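PDB 5I7I: TRAP solute Binding Protein from Uncultured marine bacterium, which binds aromatic acids such as 3-hydroxybenzoate and, as a TRAP solute-binding protein, probably delivers them to a membrane transporter. Local coordinates for residues N56-V61 with D252-V257; V77-V80 with V84-I87; G97-L102 with P237-M242; E106-P111 with E308-D313; H150-V155 with G195-G200. All coordinates share one frame; numbering follows the deposited sequence.

Contacts 1, 2 and 3 belong to the lobe of the five-stranded sheet. Contact 1 lies at its edge strand 59-64, about 19 Å from contact 2 (centres), and contact 2 packs against contact 3 through Ile87 and Met242. Contact 4 touches contact 3 where Glu106 meets Pro237, and ties a loop to helix 297-320. Contact 5, on the six-stranded sheet, lies about 45 Å from contact 1 (centres). First segments follow contact order; contact 2 closes at once, and the others close in the order 5, 3, 1, 4. The chain crosses between the two lobes more than once: strand 237-243 returns to the first sheet and strand 291-295 goes back to the second.

Contact 1 (N56-V61 with D252-V257); sequences NGEIKV and DEHKKV
Ile59 lies flat over one face of the His254 imidazole, and this is where the contact is tight. Its CG1 stands 3.7 Å from the centroid of the His254 ring, only 5° off the ring normal, a CH-pi contact of near-central geometry. The chain then runs on with CD1 anti to CA, which carries that methyl toward the ring's attachment end, over CB and to 3.7 Å from His254 CG, and on to Val257, where Ile59 CD1 and Val257 CB are 4.1 Å apart. Ile59 is buried; beneath it lie Val25, Leu27 and Val51.

Strand 59-64 is an outermost strand of the five-stranded sheet and closes a beta-alpha-beta crossover with strand 25-31 and helix 38-54. That helix ends in a Schellman motif in which Asn56, at positive phi, is the C-prime residue, and the chain needs only Gly57 and Glu58 to turn into the strand. His254 and Val257, on one side of helix 252-259, pack on the start of this edge strand.

Toward solvent the contact becomes polar and sparser. Here the ring is met at its edge: His254 NE2 donates to Glu58 OE1 over 2.8 Å with an N-H...O angle of 162°. The oxygen lies close to the imidazole plane and uses its anti lone pair, while the carboxylate is turned 56° from the ring. Glu58 CB, at 3.5 Å from His254 NE2, sits out of the ring plane on the side of Ile59. Both residues remain partly exposed, and a carboxylate so placed would tend to favour a protonated imidazole.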
# COMPACT_ATOMS: atom_id res chain seq x y z
N ASN A 56 21.85 -18.76 10.26
CA ASN A 56 22.17 -20.13 10.68
C ASN A 56 21.16 -20.65 11.70
O ASN A 56 21.51 -21.32 12.68
CB ASN A 56 23.60 -20.22 11.20
CG ASN A 56 24.60 -19.76 10.17
OD1 ASN A 56 25.36 -18.81 10.39
ND2 ASN A 56 24.56 -20.38 9.01
N GLY A 57 19.88 -20.35 11.44
CA GLY A 57 18.81 -20.83 12.29
C GLY A 57 18.61 -20.05 13.56
O GLY A 57 17.76 -20.44 14.37
N GLU A 58 19.32 -18.94 13.74
CA GLU A 58 19.31 -18.23 15.02
C GLU A 58 18.18 -17.20 15.12
O GLU A 58 17.61 -17.03 16.20
CB GLU A 58 20.66 -17.57 15.26
CG GLU A 58 21.79 -18.59 15.38
CD GLU A 58 23.16 -17.96 15.32
OE1 GLU A 58 23.28 -16.72 15.37
OE2 GLU A 58 24.15 -18.72 15.21
N ILE A 59 17.86 -16.48 14.04
CA ILE A 59 16.81 -15.48 14.07
C ILE A 59 15.55 -16.13 13.51
O ILE A 59 15.46 -16.39 12.30
CB ILE A 59 17.17 -14.23 13.26
CG1 ILE A 59 18.48 -13.60 13.75
CG2 ILE A 59 16.04 -13.20 13.37
CD1 ILE A 59 18.99 -12.46 12.86
N LYS A 60 14.57 -16.35 14.38
CA LYS A 60 13.35 -17.09 14.06
C LYS A 60 12.17 -16.12 14.10
O LYS A 60 11.79 -15.64 15.18
CB LYS A 60 13.11 -18.19 15.08
CG LYS A 60 14.13 -19.30 15.07
CD LYS A 60 13.73 -20.39 16.08
CE LYS A 60 14.50 -21.68 15.90
NZ LYS A 60 15.95 -21.52 16.16
N VAL A 61 11.55 -15.90 12.96
CA VAL A 61 10.33 -15.09 12.89
C VAL A 61 9.13 -16.02 13.02
O VAL A 61 9.03 -17.03 12.31
CB VAL A 61 10.29 -14.31 11.57
CG1 VAL A 61 9.04 -13.45 11.49
CG2 VAL A 61 11.54 -13.48 11.42
N ASP A 252 25.73 -7.57 16.89
CA ASP A 252 26.23 -6.98 15.67
C ASP A 252 26.00 -7.91 14.48
O ASP A 252 25.56 -7.47 13.41
CB ASP A 252 27.71 -6.64 15.86
CG ASP A 252 28.32 -5.96 14.67
OD1 ASP A 252 27.90 -4.82 14.34
OD2 ASP A 252 29.23 -6.56 14.08
N GLU A 253 26.26 -9.21 14.65
CA GLU A 253 26.07 -10.12 13.52
C GLU A 253 24.60 -10.25 13.14
O GLU A 253 24.26 -10.34 11.95
CB GLU A 253 26.66 -11.50 13.81
CG GLU A 253 28.19 -11.57 13.77
CD GLU A 253 28.81 -11.10 12.43
OE1 GLU A 253 29.89 -10.46 12.48
OE2 GLU A 253 28.25 -11.36 11.34
N HIS A 254 23.70 -10.26 14.13
CA HIS A 254 22.28 -10.34 13.82
C HIS A 254 21.77 -9.06 13.17
O HIS A 254 20.96 -9.13 12.24
CB HIS A 254 21.47 -10.68 15.07
CG HIS A 254 21.55 -12.12 15.45
ND1 HIS A 254 20.96 -12.61 16.59
CD2 HIS A 254 22.16 -13.18 14.85
CE1 HIS A 254 21.19 -13.91 16.68
NE2 HIS A 254 21.91 -14.28 15.63
N LYS A 255 22.23 -7.89 13.64
CA LYS A 255 21.89 -6.64 12.96
C LYS A 255 22.29 -6.71 11.50
O LYS A 255 21.54 -6.29 10.62
CB LYS A 255 22.59 -5.45 13.62
CG LYS A 255 22.04 -5.03 14.95
CD LYS A 255 22.56 -3.65 15.31
CE LYS A 255 21.95 -3.09 16.58
NZ LYS A 255 22.54 -3.66 17.81
N LYS A 256 23.47 -7.27 11.22
CA LYS A 256 23.93 -7.33 9.84
C LYS A 256 23.04 -8.22 8.99
O LYS A 256 22.83 -7.93 7.80
CB LYS A 256 25.38 -7.79 9.79
CG LYS A 256 26.35 -6.75 10.29
CD LYS A 256 27.77 -7.31 10.28
CE LYS A 256 28.71 -6.48 11.11
NZ LYS A 256 28.66 -5.05 10.75
N VAL A 257 22.51 -9.31 9.55
CA VAL A 257 21.55 -10.12 8.80
C VAL A 257 20.29 -9.31 8.50
O VAL A 257 19.77 -9.31 7.37
CB VAL A 257 21.23 -11.42 9.56
CG1 VAL A 257 20.08 -12.16 8.85
CG2 VAL A 257 22.47 -12.30 9.66

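Contact 2 (V77-V80 with V84-I87); sequences VDQV and VVDI
Gln79 and Val84 meet aliphatic part to aliphatic part, their side chains inclined to each other rather than aligned. Gln79 CB is 3.9 Å from Val84 CB, and CG of the glutamine then passes Val84 CG1 at 4.1 Å. Val85 closes on the same methylene by another route: with chi1 at -55° its CG2 lies between the backbone N and the carbonyl carbon, and this is the branch that meets the helix, 3.9 Å from Gln79 CB. The two valines thus come to Gln79 CB from directions roughly at right angles, while its amide goes on past them to OE1 with His30 ND1 and NE2 with Gly70 O.

Val80 faces the following residues instead. Its CG2, the methyl anti to the backbone N, reaches 3.5 Å from Asp86 O, and Val80 CB keeps a looser 4.3 Å from Val85 CG2. Between these side chains the backbone offers a shared acceptor. Gln79 O takes two weak bonds, one from Val84 N at 2.9 Å but strongly bent (121°), the other from Val85 N, nearly straight yet stretched to 3.4 Å. Two imperfect donors at one carbonyl mark the place where the helix gives way to the chain leaving it. Val85 O, by contrast, is buried here with no hydrogen-bonding partner in the model.

The short loop joins helix 76-82 to strand 87-91. Asp86 OD2 binds Lys28 N on the adjoining strand 25-31, Val80 O receives Asn243 ND2 from the end of strand 237-243, and Val80 also packs on Tyr136 of strand 136-143.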
# COMPACT_ATOMS: atom_id res chain seq x y z
N VAL A 77 0.87 -0.42 13.92
CA VAL A 77 1.99 0.50 14.12
C VAL A 77 2.24 0.76 15.60
O VAL A 77 3.39 0.94 16.02
CB VAL A 77 1.82 1.82 13.33
CG1 VAL A 77 1.98 1.58 11.85
CG2 VAL A 77 0.48 2.48 13.61
N ASP A 78 1.18 0.82 16.41
CA ASP A 78 1.37 1.03 17.84
C ASP A 78 2.04 -0.18 18.47
O ASP A 78 2.96 -0.04 19.28
CB ASP A 78 0.04 1.30 18.53
CG ASP A 78 -0.64 2.54 18.02
OD1 ASP A 78 0.06 3.47 17.58
OD2 ASP A 78 -1.89 2.59 18.09
N GLN A 79 1.57 -1.37 18.10
CA GLN A 79 2.12 -2.61 18.65
C GLN A 79 3.62 -2.72 18.37
O GLN A 79 4.41 -3.06 19.27
CB GLN A 79 1.39 -3.81 18.07
CG GLN A 79 -0.05 -3.91 18.52
CD GLN A 79 -0.78 -5.06 17.87
OE1 GLN A 79 -0.35 -5.57 16.84
NE2 GLN A 79 -1.90 -5.45 18.45
N VAL A 80 4.04 -2.42 17.15
CA VAL A 80 5.46 -2.53 16.82
C VAL A 80 6.26 -1.40 17.47
O VAL A 80 7.39 -1.61 17.91
CB VAL A 80 5.70 -2.66 15.30
CG1 VAL A 80 5.60 -1.32 14.57
CG2 VAL A 80 7.05 -3.29 15.07
N VAL A 84 4.98 -4.51 21.68
CA VAL A 84 3.98 -5.57 21.84
C VAL A 84 4.30 -6.72 20.91
O VAL A 84 4.14 -7.90 21.27
CB VAL A 84 2.58 -4.99 21.59
CG1 VAL A 84 1.52 -6.08 21.68
CG2 VAL A 84 2.30 -3.85 22.55
N VAL A 85 4.71 -6.40 19.69
CA VAL A 85 5.22 -7.35 18.72
C VAL A 85 6.52 -6.77 18.20
O VAL A 85 6.86 -5.62 18.47
CB VAL A 85 4.22 -7.59 17.56
CG1 VAL A 85 2.87 -8.02 18.12
CG2 VAL A 85 4.07 -6.34 16.67
N ASP A 86 7.25 -7.56 17.43
CA ASP A 86 8.57 -7.17 16.97
C ASP A 86 8.61 -6.66 15.54
O ASP A 86 9.46 -5.83 15.22
CB ASP A 86 9.50 -8.37 17.10
CG ASP A 86 9.63 -8.82 18.52
OD1 ASP A 86 9.97 -7.98 19.36
OD2 ASP A 86 9.34 -9.99 18.79
N ILE A 87 7.74 -7.16 14.67
CA ILE A 87 7.73 -6.79 13.25
C ILE A 87 6.28 -6.72 12.80
O ILE A 87 5.46 -7.56 13.20
CB ILE A 87 8.48 -7.81 12.36
CG1 ILE A 87 9.89 -8.08 12.89
CG2 ILE A 87 8.53 -7.33 10.90
CD1 ILE A 87 10.58 -9.22 12.17

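Contact 3 (G97-L102 with P237-M242); sequences GRFPHL and PFLFLM. With 3HB (3-hydroxybenzoic acid), chain C.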
# COMPACT_ATOMS: atom_id res chain seq x y z
N GLY A 97 -2.99 10.67 9.38
CA GLY A 97 -2.20 11.74 9.94
C GLY A 97 -0.89 11.33 10.58
O GLY A 97 -0.06 12.19 10.86
N ARG A 98 -0.67 10.03 10.79
CA ARG A 98 0.48 9.58 11.55
C ARG A 98 1.77 9.65 10.75
O ARG A 98 2.84 9.84 11.33
CB ARG A 98 0.23 8.15 12.00
CG ARG A 98 1.28 7.58 12.92
CD ARG A 98 0.87 7.61 14.37
NE ARG A 98 1.64 6.63 15.15
CZ ARG A 98 1.13 5.58 15.80
NH1 ARG A 98 -0.18 5.36 15.83
NH2 ARG A 98 1.95 4.76 16.46
N PHE A 99 1.70 9.51 9.42
CA PHE A 99 2.87 9.48 8.55
C PHE A 99 2.63 10.48 7.43
O PHE A 99 2.39 10.11 6.27
CB PHE A 99 3.13 8.06 8.03
CG PHE A 99 3.17 7.03 9.13
CD1 PHE A 99 4.27 6.92 9.96
CD2 PHE A 99 2.09 6.20 9.33
CE1 PHE A 99 4.30 5.98 10.98
CE2 PHE A 99 2.11 5.26 10.34
CZ PHE A 99 3.22 5.14 11.16
N PRO A 100 2.69 11.77 7.75
CA PRO A 100 2.18 12.77 6.80
C PRO A 100 3.01 12.89 5.54
O PRO A 100 2.47 13.15 4.46
CB PRO A 100 2.22 14.07 7.60
CG PRO A 100 3.22 13.82 8.70
CD PRO A 100 3.04 12.36 9.04
N HIS A 101 4.33 12.69 5.62
CA HIS A 101 5.14 12.77 4.41
C HIS A 101 4.70 11.75 3.39
O HIS A 101 4.73 12.01 2.18
CB HIS A 101 6.62 12.55 4.72
CG HIS A 101 7.27 13.68 5.46
ND1 HIS A 101 7.18 13.82 6.82
CD2 HIS A 101 8.10 14.66 5.03
CE1 HIS A 101 7.87 14.88 7.20
NE2 HIS A 101 8.46 15.40 6.13
N LEU A 102 4.31 10.56 3.85
CA LEU A 102 4.01 9.47 2.94
C LEU A 102 2.75 9.73 2.12
O LEU A 102 2.57 9.11 1.07
CB LEU A 102 3.92 8.15 3.70
CG LEU A 102 5.19 7.78 4.48
CD1 LEU A 102 5.02 6.40 5.12
CD2 LEU A 102 6.43 7.84 3.65
N PRO A 237 1.23 3.61 0.42
CA PRO A 237 2.44 3.03 1.00
C PRO A 237 2.17 1.97 2.06
O PRO A 237 1.33 2.14 2.95
CB PRO A 237 3.17 4.24 1.59
CG PRO A 237 2.75 5.34 0.74
CD PRO A 237 1.31 5.08 0.42
N PHE A 238 2.92 0.88 1.94
CA PHE A 238 3.05 -0.16 2.94
C PHE A 238 4.27 0.10 3.83
O PHE A 238 5.29 0.58 3.36
CB PHE A 238 3.29 -1.50 2.25
CG PHE A 238 2.20 -1.94 1.31
CD1 PHE A 238 0.87 -1.86 1.65
CD2 PHE A 238 2.56 -2.50 0.10
CE1 PHE A 238 -0.12 -2.33 0.79
CE2 PHE A 238 1.59 -2.99 -0.78
CZ PHE A 238 0.25 -2.90 -0.42
N LEU A 239 4.15 -0.27 5.10
CA LEU A 239 5.23 -0.17 6.06
C LEU A 239 5.60 -1.57 6.52
O LEU A 239 4.74 -2.33 6.98
CB LEU A 239 4.80 0.63 7.29
CG LEU A 239 4.21 2.01 7.02
CD1 LEU A 239 3.74 2.65 8.32
CD2 LEU A 239 5.24 2.89 6.31
N PHE A 240 6.89 -1.89 6.42
CA PHE A 240 7.45 -3.13 6.94
C PHE A 240 8.46 -2.68 7.99
O PHE A 240 9.51 -2.13 7.64
CB PHE A 240 8.08 -3.94 5.81
CG PHE A 240 8.53 -5.34 6.19
CD1 PHE A 240 7.78 -6.18 6.99
CD2 PHE A 240 9.72 -5.84 5.64
CE1 PHE A 240 8.23 -7.48 7.26
CE2 PHE A 240 10.16 -7.09 5.92
CZ PHE A 240 9.43 -7.91 6.73
N LEU A 241 8.09 -2.82 9.26
CA LEU A 241 8.77 -2.16 10.36
C LEU A 241 9.12 -3.13 11.47
O LEU A 241 8.39 -4.10 11.71
CB LEU A 241 7.85 -1.11 10.99
CG LEU A 241 7.28 -0.03 10.07
CD1 LEU A 241 6.37 0.86 10.89
CD2 LEU A 241 8.38 0.76 9.43
N MET A 242 10.23 -2.86 12.15
CA MET A 242 10.65 -3.62 13.31
C MET A 242 10.71 -2.70 14.51
O MET A 242 10.99 -1.50 14.40
CB MET A 242 12.04 -4.21 13.04
CG MET A 242 12.59 -5.09 14.15
SD MET A 242 14.10 -5.91 13.67
CE MET A 242 13.51 -7.36 12.82
C1' 3HB C . -5.74 -1.90 0.75
O1' 3HB C . -6.25 -1.34 -0.25
O2' 3HB C . -6.14 -1.61 1.91
C1 3HB C . -4.70 -3.00 0.58
C2 3HB C . -4.15 -3.22 -0.69
C3 3HB C . -3.21 -4.20 -0.87
C4 3HB C . -2.83 -4.99 0.19
C5 3HB C . -3.37 -4.77 1.45
C6 3HB C . -4.31 -3.78 1.65
O3 3HB C . -2.68 -4.40 -2.12
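Leu102 and Pro237 bring the two backbones nearest, 6.9 Å between their CA atoms, where the loop 97-102 bends past strand 237-243. Pro237 CG lies 3.8 Å from Leu102 O and 4.2 Å from Leu102 CB, so the pyrrolidine edge rests on the loop at its carbonyl and first methylene.

Two residues along the strand, on the same side, Leu239 splits its two methyls between two partners. CD2 meets Leu102 CD1 at 3.7 Å, methyl against methyl. CD1 goes to the Phe99 ring, 3.9 Å from its centroid and 21° off the normal: a CH-pi contact over the face but displaced toward the CE2 rim, where Leu239 CD1 and Phe99 CE2 are 3.7 Å apart. The leucine has CG anti to its carbonyl carbon (chi1 -53°), which turns the forked end to the loop.

Phe238, between Pro237 and Leu239, points away from the loop, as alternation along a strand requires, and belongs to the ligand pocket. Its ring edge meets 3-hydroxybenzoate, Phe238 CZ standing 3.7 Å from the ligand O3, which lies near the ring plane. Trp89 and Trp274 meet the Phe238 ring as well.

Strand 237-243 runs antiparallel between strands 87-91 and 136-143, and Leu239 and Phe240 bond through the backbone to Thr90 and Leu139. With no hydrogen bond joining loop and strand, their buried junction depends on shape and dispersion, while directional bonding to the ligand comes from Tyr94, Arg168 and Glu210.

Contact 4 (E106-P111 with E308-D313); sequences ELPFMP and EGLEKD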
# COMPACT_ATOMS: atom_id res chain seq x y z
N GLU A 106 0.48 9.08 -2.23
CA GLU A 106 -0.89 8.65 -2.44
C GLU A 106 -1.67 9.56 -3.38
O GLU A 106 -2.84 9.29 -3.65
CB GLU A 106 -1.62 8.60 -1.11
CG GLU A 106 -1.09 7.59 -0.14
CD GLU A 106 -1.98 7.48 1.05
OE1 GLU A 106 -1.80 8.26 2.01
OE2 GLU A 106 -2.89 6.62 1.00
N LEU A 107 -1.07 10.65 -3.85
CA LEU A 107 -1.81 11.63 -4.62
C LEU A 107 -2.16 11.10 -6.01
O LEU A 107 -1.54 10.16 -6.50
CB LEU A 107 -1.04 12.94 -4.68
CG LEU A 107 -0.87 13.63 -3.33
CD1 LEU A 107 0.03 14.85 -3.45
CD2 LEU A 107 -2.23 14.05 -2.76
N PRO A 108 -3.18 11.68 -6.64
CA PRO A 108 -3.69 11.11 -7.88
C PRO A 108 -2.61 11.03 -8.95
O PRO A 108 -1.85 11.98 -9.17
CB PRO A 108 -4.81 12.08 -8.27
CG PRO A 108 -5.32 12.61 -6.92
CD PRO A 108 -4.05 12.77 -6.14
N PHE A 109 -2.54 9.89 -9.61
CA PHE A 109 -1.68 9.72 -10.77
C PHE A 109 -0.20 9.89 -10.46
O PHE A 109 0.60 10.15 -11.37
CB PHE A 109 -2.17 10.58 -11.94
CG PHE A 109 -3.55 10.20 -12.38
CD1 PHE A 109 -3.75 9.07 -13.15
CD2 PHE A 109 -4.65 10.90 -11.94
CE1 PHE A 109 -5.01 8.69 -13.51
CE2 PHE A 109 -5.93 10.51 -12.30
CZ PHE A 109 -6.11 9.40 -13.08
N MET A 110 0.19 9.67 -9.20
CA MET A 110 1.60 9.63 -8.83
C MET A 110 2.35 8.37 -9.27
O MET A 110 3.52 8.47 -9.65
CB MET A 110 1.78 9.78 -7.32
CG MET A 110 1.60 11.18 -6.88
SD MET A 110 2.92 12.30 -7.42
CE MET A 110 4.22 11.76 -6.35
N PRO A 111 1.77 7.16 -9.19
CA PRO A 111 2.62 5.96 -9.24
C PRO A 111 2.97 5.52 -10.64
O PRO A 111 2.14 5.53 -11.56
CB PRO A 111 1.77 4.90 -8.53
CG PRO A 111 0.37 5.30 -8.88
CD PRO A 111 0.37 6.81 -8.84
N GLU A 308 -5.58 17.12 -10.06
CA GLU A 308 -4.77 18.30 -9.78
C GLU A 308 -5.37 19.11 -8.64
O GLU A 308 -4.62 19.74 -7.88
CB GLU A 308 -4.65 19.16 -11.03
CG GLU A 308 -3.92 18.47 -12.16
CD GLU A 308 -3.63 19.40 -13.31
OE1 GLU A 308 -4.42 19.41 -14.28
OE2 GLU A 308 -2.62 20.12 -13.23
N GLY A 309 -6.69 19.07 -8.47
CA GLY A 309 -7.29 19.79 -7.36
C GLY A 309 -6.87 19.20 -6.04
O GLY A 309 -6.55 19.94 -5.10
N LEU A 310 -6.85 17.86 -5.94
CA LEU A 310 -6.42 17.23 -4.70
C LEU A 310 -4.94 17.46 -4.45
O LEU A 310 -4.53 17.64 -3.30
CB LEU A 310 -6.72 15.73 -4.71
CG LEU A 310 -6.26 14.95 -3.46
CD1 LEU A 310 -6.70 15.59 -2.14
CD2 LEU A 310 -6.73 13.47 -3.50
N GLU A 311 -4.12 17.46 -5.51
CA GLU A 311 -2.69 17.73 -5.33
C GLU A 311 -2.49 19.12 -4.73
O GLU A 311 -1.73 19.29 -3.77
CB GLU A 311 -1.97 17.60 -6.67
CG GLU A 311 -0.51 17.98 -6.65
CD GLU A 311 0.10 17.99 -8.02
OE1 GLU A 311 -0.46 18.64 -8.95
OE2 GLU A 311 1.16 17.38 -8.19
N LYS A 312 -3.18 20.12 -5.30
CA LYS A 312 -3.10 21.49 -4.82
C LYS A 312 -3.52 21.59 -3.36
O LYS A 312 -2.85 22.24 -2.55
CB LYS A 312 -3.99 22.36 -5.72
CG LYS A 312 -4.25 23.75 -5.22
CD LYS A 312 -5.29 24.48 -6.08
CE LYS A 312 -6.71 23.90 -5.92
NZ LYS A 312 -7.52 24.58 -4.86
N ASP A 313 -4.66 20.97 -3.02
CA ASP A 313 -5.14 21.05 -1.65
C ASP A 313 -4.24 20.28 -0.71
O ASP A 313 -4.08 20.67 0.46
CB ASP A 313 -6.58 20.54 -1.57
CG ASP A 313 -7.56 21.45 -2.28
OD1 ASP A 313 -7.25 22.66 -2.48
OD2 ASP A 313 -8.67 20.97 -2.58
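Pro108 and Leu310 make the closest approach between loop and helix. Leu310 CD2 stands 3.8 Å from Pro108 CG and equally 3.8 Å from Pro108 CD, so the methyl meets the CG-CD edge of the pyrrolidine, displaced to one side of the ring plane, with the two side chains crossing at about a right angle. With CG anti to the backbone N (chi1 178°), the leucine reaches out from the helix toward the loop. Leu107 adds a looser layer: its CD2 is 4.2 Å from Leu310 CG, while its other methyl, CD1, lies 4.4 Å from Glu311 CA and so comes loosely up to the helix backbone.

What presents the two loop residues together is a type II beta turn from Leu107 to Met110, closed by Met110 N to Leu107 O at 3.2 Å. Pro108 takes the second position, which suits its fixed phi, and Phe109 the third with positive phi. The turn directs Phe109 to Leu300 and Met303 earlier in helix 297-320, and Met110 to helix 325-339. Behind Leu107 and Leu310 stands helix 172-180, through Val173 and Met177, and Glu106 OE2 is held by Thr171 and Thr236.

No hydrogen bond or ion pair spans loop and helix, and the Lys312-Asp313 salt bridge stays within the helix. Cohesion is therefore apolar and weakly directional, while the proline's restricted phi and the turn's hydrogen bond limit the freedom of the loop residues.

Contact 5 (H150-V155 with G195-G200); sequences HTKEKV and GALSKG
Lys152 reaches across from the end of strand 148-151 to Leu197, and every torsion beyond CB is close to anti, giving a fully drawn-out chain. CB leaves the backbone pointing at the helix; CG and CD span the distance, needed because the CA atoms of Lys152 and Leu197 are 8.3 Å apart. Contact starts at CE, which lies 4.0 Å from Leu197 CD2 as the two side chains run alongside one another, antiparallel in sense, and 3.4 Å from Leu197 O. The tip completes the bond: Lys152 NZ donates to Leu197 O over 2.8 Å, approaching with a C=O...N angle of 142° and tilted 34° from the carbonyl plane.

The same oxygen is gripped twice, since Gly200 N also donates to it at 3.0 Å from the opposite face of that plane. An ammonium group here would be well placed to ease the partial negative charge at a helix C-terminus. Leu197 also packs on Met205 of the six-stranded sheet and on Leu217 and Leu220 of helix 217-220. Gly200, at positive phi, is where the chain leaves helix 193-198: a Schellman motif, with Lys152 donating a second hydrogen bond to the Leu197 carbonyl.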
# COMPACT_ATOMS: atom_id res chain seq x y z
N HIS A 150 -13.17 -1.05 -8.98
CA HIS A 150 -13.98 -2.26 -9.03
C HIS A 150 -15.40 -1.95 -8.61
O HIS A 150 -15.64 -1.29 -7.59
CB HIS A 150 -13.37 -3.32 -8.12
CG HIS A 150 -11.90 -3.47 -8.33
ND1 HIS A 150 -11.36 -4.21 -9.35
CD2 HIS A 150 -10.86 -2.92 -7.67
CE1 HIS A 150 -10.05 -4.13 -9.30
NE2 HIS A 150 -9.72 -3.34 -8.30
N THR A 151 -16.35 -2.43 -9.41
CA THR A 151 -17.76 -2.31 -9.13
C THR A 151 -18.43 -3.65 -9.38
O THR A 151 -17.89 -4.53 -10.06
CB THR A 151 -18.39 -1.23 -10.01
OG1 THR A 151 -18.02 -1.51 -11.35
CG2 THR A 151 -17.84 0.12 -9.62
N LYS A 152 -19.63 -3.81 -8.84
CA LYS A 152 -20.32 -5.09 -8.97
C LYS A 152 -20.56 -5.43 -10.44
O LYS A 152 -20.25 -6.55 -10.88
CB LYS A 152 -21.62 -5.08 -8.15
CG LYS A 152 -21.37 -5.05 -6.63
CD LYS A 152 -22.67 -5.16 -5.87
CE LYS A 152 -22.40 -5.22 -4.38
NZ LYS A 152 -23.65 -5.57 -3.64
N GLU A 153 -21.11 -4.49 -11.20
CA GLU A 153 -21.46 -4.76 -12.59
C GLU A 153 -21.30 -3.56 -13.51
O GLU A 153 -21.14 -3.73 -14.73
CB GLU A 153 -22.90 -5.29 -12.69
CG GLU A 153 -23.95 -4.33 -12.12
CD GLU A 153 -25.35 -4.92 -12.14
OE1 GLU A 153 -25.53 -6.04 -12.67
OE2 GLU A 153 -26.28 -4.27 -11.61
N LYS A 154 -21.37 -2.34 -12.98
CA LYS A 154 -21.42 -1.15 -13.83
C LYS A 154 -20.01 -0.81 -14.32
O LYS A 154 -19.09 -0.62 -13.53
CB LYS A 154 -21.98 0.03 -13.04
CG LYS A 154 -22.09 1.31 -13.84
CD LYS A 154 -22.64 2.43 -12.97
CE LYS A 154 -22.80 3.71 -13.74
NZ LYS A 154 -23.11 4.81 -12.78
N VAL A 155 -19.84 -0.72 -15.64
CA VAL A 155 -18.54 -0.35 -16.16
C VAL A 155 -18.28 1.13 -15.87
O VAL A 155 -19.13 1.98 -16.15
CB VAL A 155 -18.46 -0.62 -17.67
CG1 VAL A 155 -17.13 -0.11 -18.23
CG2 VAL A 155 -18.62 -2.11 -17.94
N GLY A 195 -17.54 -7.99 3.06
CA GLY A 195 -18.78 -7.95 3.80
C GLY A 195 -19.58 -6.70 3.49
O GLY A 195 -20.81 -6.75 3.37
N ALA A 196 -18.90 -5.57 3.34
CA ALA A 196 -19.57 -4.32 3.01
C ALA A 196 -20.21 -4.39 1.63
O ALA A 196 -21.29 -3.82 1.42
CB ALA A 196 -18.58 -3.16 3.10
N LEU A 197 -19.58 -5.10 0.68
CA LEU A 197 -20.21 -5.33 -0.63
C LEU A 197 -21.44 -6.23 -0.51
O LEU A 197 -22.50 -5.92 -1.08
CB LEU A 197 -19.22 -6.00 -1.57
CG LEU A 197 -18.10 -5.15 -2.16
CD1 LEU A 197 -17.02 -6.06 -2.73
CD2 LEU A 197 -18.65 -4.21 -3.24
N SER A 198 -21.30 -7.38 0.16
CA SER A 198 -22.38 -8.37 0.18
C SER A 198 -23.59 -7.85 0.93
O SER A 198 -24.72 -8.28 0.65
CB SER A 198 -21.89 -9.68 0.82
OG SER A 198 -21.07 -10.43 -0.07
N LYS A 199 -23.38 -6.93 1.87
CA LYS A 199 -24.45 -6.33 2.65
C LYS A 199 -24.96 -5.03 2.04
O LYS A 199 -25.86 -4.40 2.60
CB LYS A 199 -23.98 -6.05 4.09
CG LYS A 199 -23.64 -7.32 4.88
CD LYS A 199 -24.41 -7.40 6.19
CE LYS A 199 -23.67 -8.23 7.23
NZ LYS A 199 -22.51 -7.47 7.77
N GLY A 200 -24.40 -4.63 0.90
CA GLY A 200 -24.83 -3.43 0.23
C GLY A 200 -24.41 -2.12 0.86
O GLY A 200 -25.04 -1.10 0.58